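Local coordinates for protein PadR family transcriptional regulator (Listeria monocytogenes, PDB 6ABQ) that probably binds DNA as a dimeric PadR-family transcriptional regulator, LftR, whose control of gene expression appears to respond to a ligand, at residues B[66-71]-B[80-85]. Numbering follows the deposited sequence.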
loop_
_atom_site.group_PDB
_atom_site.type_symbol
_atom_site.label_atom_id
_atom_site.label_comp_id
_atom_site.label_asym_id
_atom_site.label_seq_id
_atom_site.Cartn_x
_atom_site.Cartn_y
_atom_site.Cartn_z
ATOM N N VAL B 66 12.891 12.775 11.554
ATOM C CA VAL B 66 14.242 12.794 10.970
ATOM C C VAL B 66 15.054 14.017 11.376
ATOM O O VAL B 66 14.505 15.074 11.675
ATOM C CB VAL B 66 14.250 12.661 9.414
ATOM C CG1 VAL B 66 13.849 11.258 8.971
ATOM C CG2 VAL B 66 13.385 13.728 8.742
ATOM N N GLU B 67 16.375 13.844 11.366
ATOM C CA GLU B 67 17.340 14.901 11.641
ATOM C C GLU B 67 18.203 15.132 10.401
ATOM O O GLU B 67 18.592 14.176 9.725
ATOM C CB GLU B 67 18.182 14.527 12.855
ATOM C CG GLU B 67 17.336 14.385 14.117
ATOM C CD GLU B 67 18.129 14.065 15.365
ATOM O OE1 GLU B 67 19.259 14.569 15.530
ATOM O OE2 GLU B 67 17.598 13.315 16.209
ATOM N N ILE B 68 18.470 16.401 10.093
ATOM C CA ILE B 68 19.062 16.779 8.810
ATOM C C ILE B 68 20.447 17.429 8.960
ATOM O O ILE B 68 20.596 18.441 9.644
ATOM C CB ILE B 68 18.130 17.700 7.969
ATOM C CG1 ILE B 68 16.699 17.154 7.889
ATOM C CG2 ILE B 68 18.666 17.884 6.553
ATOM C CD1 ILE B 68 15.690 17.903 8.737
ATOM N N GLU B 69 21.446 16.828 8.315
ATOM C CA GLU B 69 22.775 17.430 8.206
ATOM C C GLU B 69 23.189 17.602 6.750
ATOM O O GLU B 69 23.210 16.640 5.978
ATOM C CB GLU B 69 23.840 16.637 8.980
ATOM C CG GLU B 69 25.236 17.256 8.902
ATOM C CD GLU B 69 26.326 16.470 9.611
ATOM O OE1 GLU B 69 26.079 15.358 10.130
ATOM O OE2 GLU B 69 27.461 16.980 9.646
ATOM N N LYS B 70 23.511 18.840 6.394
ATOM C CA LYS B 70 24.155 19.140 5.130
ATOM C C LYS B 70 25.673 18.970 5.280
ATOM O O LYS B 70 26.302 19.594 6.145
ATOM C CB LYS B 70 23.803 20.563 4.684
ATOM C CG LYS B 70 24.323 20.923 3.297
ATOM C CD LYS B 70 24.219 22.416 3.026
ATOM C CE LYS B 70 24.829 22.760 1.675
ATOM N NZ LYS B 70 24.693 24.217 1.385
ATOM N N LYS B 71 26.241 18.106 4.440
ATOM C CA LYS B 71 27.693 17.914 4.323
ATOM C C LYS B 71 28.038 17.340 2.949
ATOM O O LYS B 71 27.141 16.925 2.203
ATOM C CB LYS B 71 28.252 17.014 5.443
ATOM C CG LYS B 71 27.735 15.583 5.453
ATOM C CD LYS B 71 28.514 14.707 6.417
ATOM C CE LYS B 71 27.801 13.380 6.630
ATOM N NZ LYS B 71 28.605 12.437 7.461
ATOM N N LYS B 80 21.916 16.408 1.694
ATOM C CA LYS B 80 21.199 16.461 2.957
ATOM C C LYS B 80 21.124 15.050 3.532
ATOM O O LYS B 80 20.478 14.172 2.962
ATOM C CB LYS B 80 19.802 17.052 2.780
ATOM C CG LYS B 80 19.754 18.577 2.786
ATOM C CD LYS B 80 19.311 19.102 1.437
ATOM C CE LYS B 80 18.413 20.321 1.555
ATOM N NZ LYS B 80 19.153 21.538 1.986
ATOM N N PHE B 81 21.819 14.836 4.641
ATOM C CA PHE B 81 21.883 13.527 5.276
ATOM C C PHE B 81 20.830 13.442 6.365
ATOM O O PHE B 81 20.771 14.292 7.267
ATOM C CB PHE B 81 23.273 13.244 5.841
ATOM C CG PHE B 81 24.300 12.874 4.803
ATOM C CD1 PHE B 81 24.944 13.855 4.044
ATOM C CD2 PHE B 81 24.650 11.541 4.600
ATOM C CE1 PHE B 81 25.911 13.510 3.098
ATOM C CE2 PHE B 81 25.620 11.190 3.661
ATOM C CZ PHE B 81 26.249 12.176 2.906
ATOM N N TYR B 82 20.002 12.410 6.257
ATOM C CA TYR B 82 18.936 12.152 7.201
ATOM C C TYR B 82 19.319 11.029 8.148
ATOM O O TYR B 82 19.850 10.002 7.714
ATOM C CB TYR B 82 17.635 11.826 6.459
ATOM C CG TYR B 82 17.089 12.996 5.659
ATOM C CD1 TYR B 82 17.661 13.366 4.428
ATOM C CD2 TYR B 82 16.013 13.747 6.139
ATOM C CE1 TYR B 82 17.167 14.444 3.704
ATOM C CE2 TYR B 82 15.507 14.826 5.418
ATOM C CZ TYR B 82 16.085 15.167 4.208
ATOM O OH TYR B 82 15.588 16.222 3.503
ATOM N N THR B 83 19.086 11.263 9.441
ATOM C CA THR B 83 19.113 10.218 10.473
ATOM C C THR B 83 17.757 10.190 11.181
ATOM O O THR B 83 16.988 11.154 11.084
ATOM C CB THR B 83 20.243 10.421 11.501
ATOM O OG1 THR B 83 20.240 11.779 11.971
ATOM C CG2 THR B 83 21.589 10.087 10.882
ATOM N N LEU B 84 17.446 9.096 11.875
ATOM C CA LEU B 84 16.212 9.050 12.659
ATOM C C LEU B 84 16.352 9.809 13.975
ATOM O O LEU B 84 17.362 9.697 14.663
ATOM C CB LEU B 84 15.751 7.611 12.932
ATOM C CG LEU B 84 15.276 6.671 11.813
ATOM C CD1 LEU B 84 14.615 5.454 12.443
ATOM C CD2 LEU B 84 14.318 7.333 10.828
ATOM N N SER B 85 15.328 10.597 14.295
ATOM C CA SER B 85 15.151 11.154 15.628
ATOM C C SER B 85 14.566 10.037 16.505
ATOM O O SER B 85 14.100 9.024 15.959
ATOM C CB SER B 85 14.214 12.369 15.568
ATOM O OG SER B 85 12.868 11.995 15.325
HETATM O O HOH W 1 21.357 13.582 10.073
HETATM O O HOH W 2 21.585 12.701 14.079
#
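The carbonyl O of E67 takes the amide N of T83 at 3.0 Å, a water that also meets T83 OG1, and a CA-H...O contact from Y82 CA. T83 N lies in the carbonyl plane, and E67 N returns the bond to T83 O. Two residues along, E69 and F81 form the next hydrogen-bonded pair, F81 N lying 2.6 Å from E69 O but tilted 30° from its carbonyl plane. This is the antiparallel ladder of a beta hairpin.

On the face carrying F81, the K71 chain runs across the phenyl ring. A chi1 of 63° brings K71 CG to 3.6 Å from both F81 CD1 and F81 CE1, which lets the extended chain beyond pass over the ring; CE lies over the ring centre, 3.9 Å from the centroid of F81. The ammonium NZ adds a cation-pi contact and is salt-bridged to E30, while Y32 meets the F81 ring edge-to-face. On the other face, I68 and Y82 lie side by side, with I68 CG1 3.6 Å from Y82 CE2; V66 CG2 reaches the ring edge, 3.7 Å from Y82 CD2. Y82 OH is hydrogen-bonded to E61.

The hairpin forms the wing of a winged helix-turn-helix domain: V66 packs on helices 17-27 and 50-62, Y82 touches L57 of the latter, and S85, at the N-cap of helix 86-110, gives its OG a weak bond to G88 N and a hydrogen bond with G64 O.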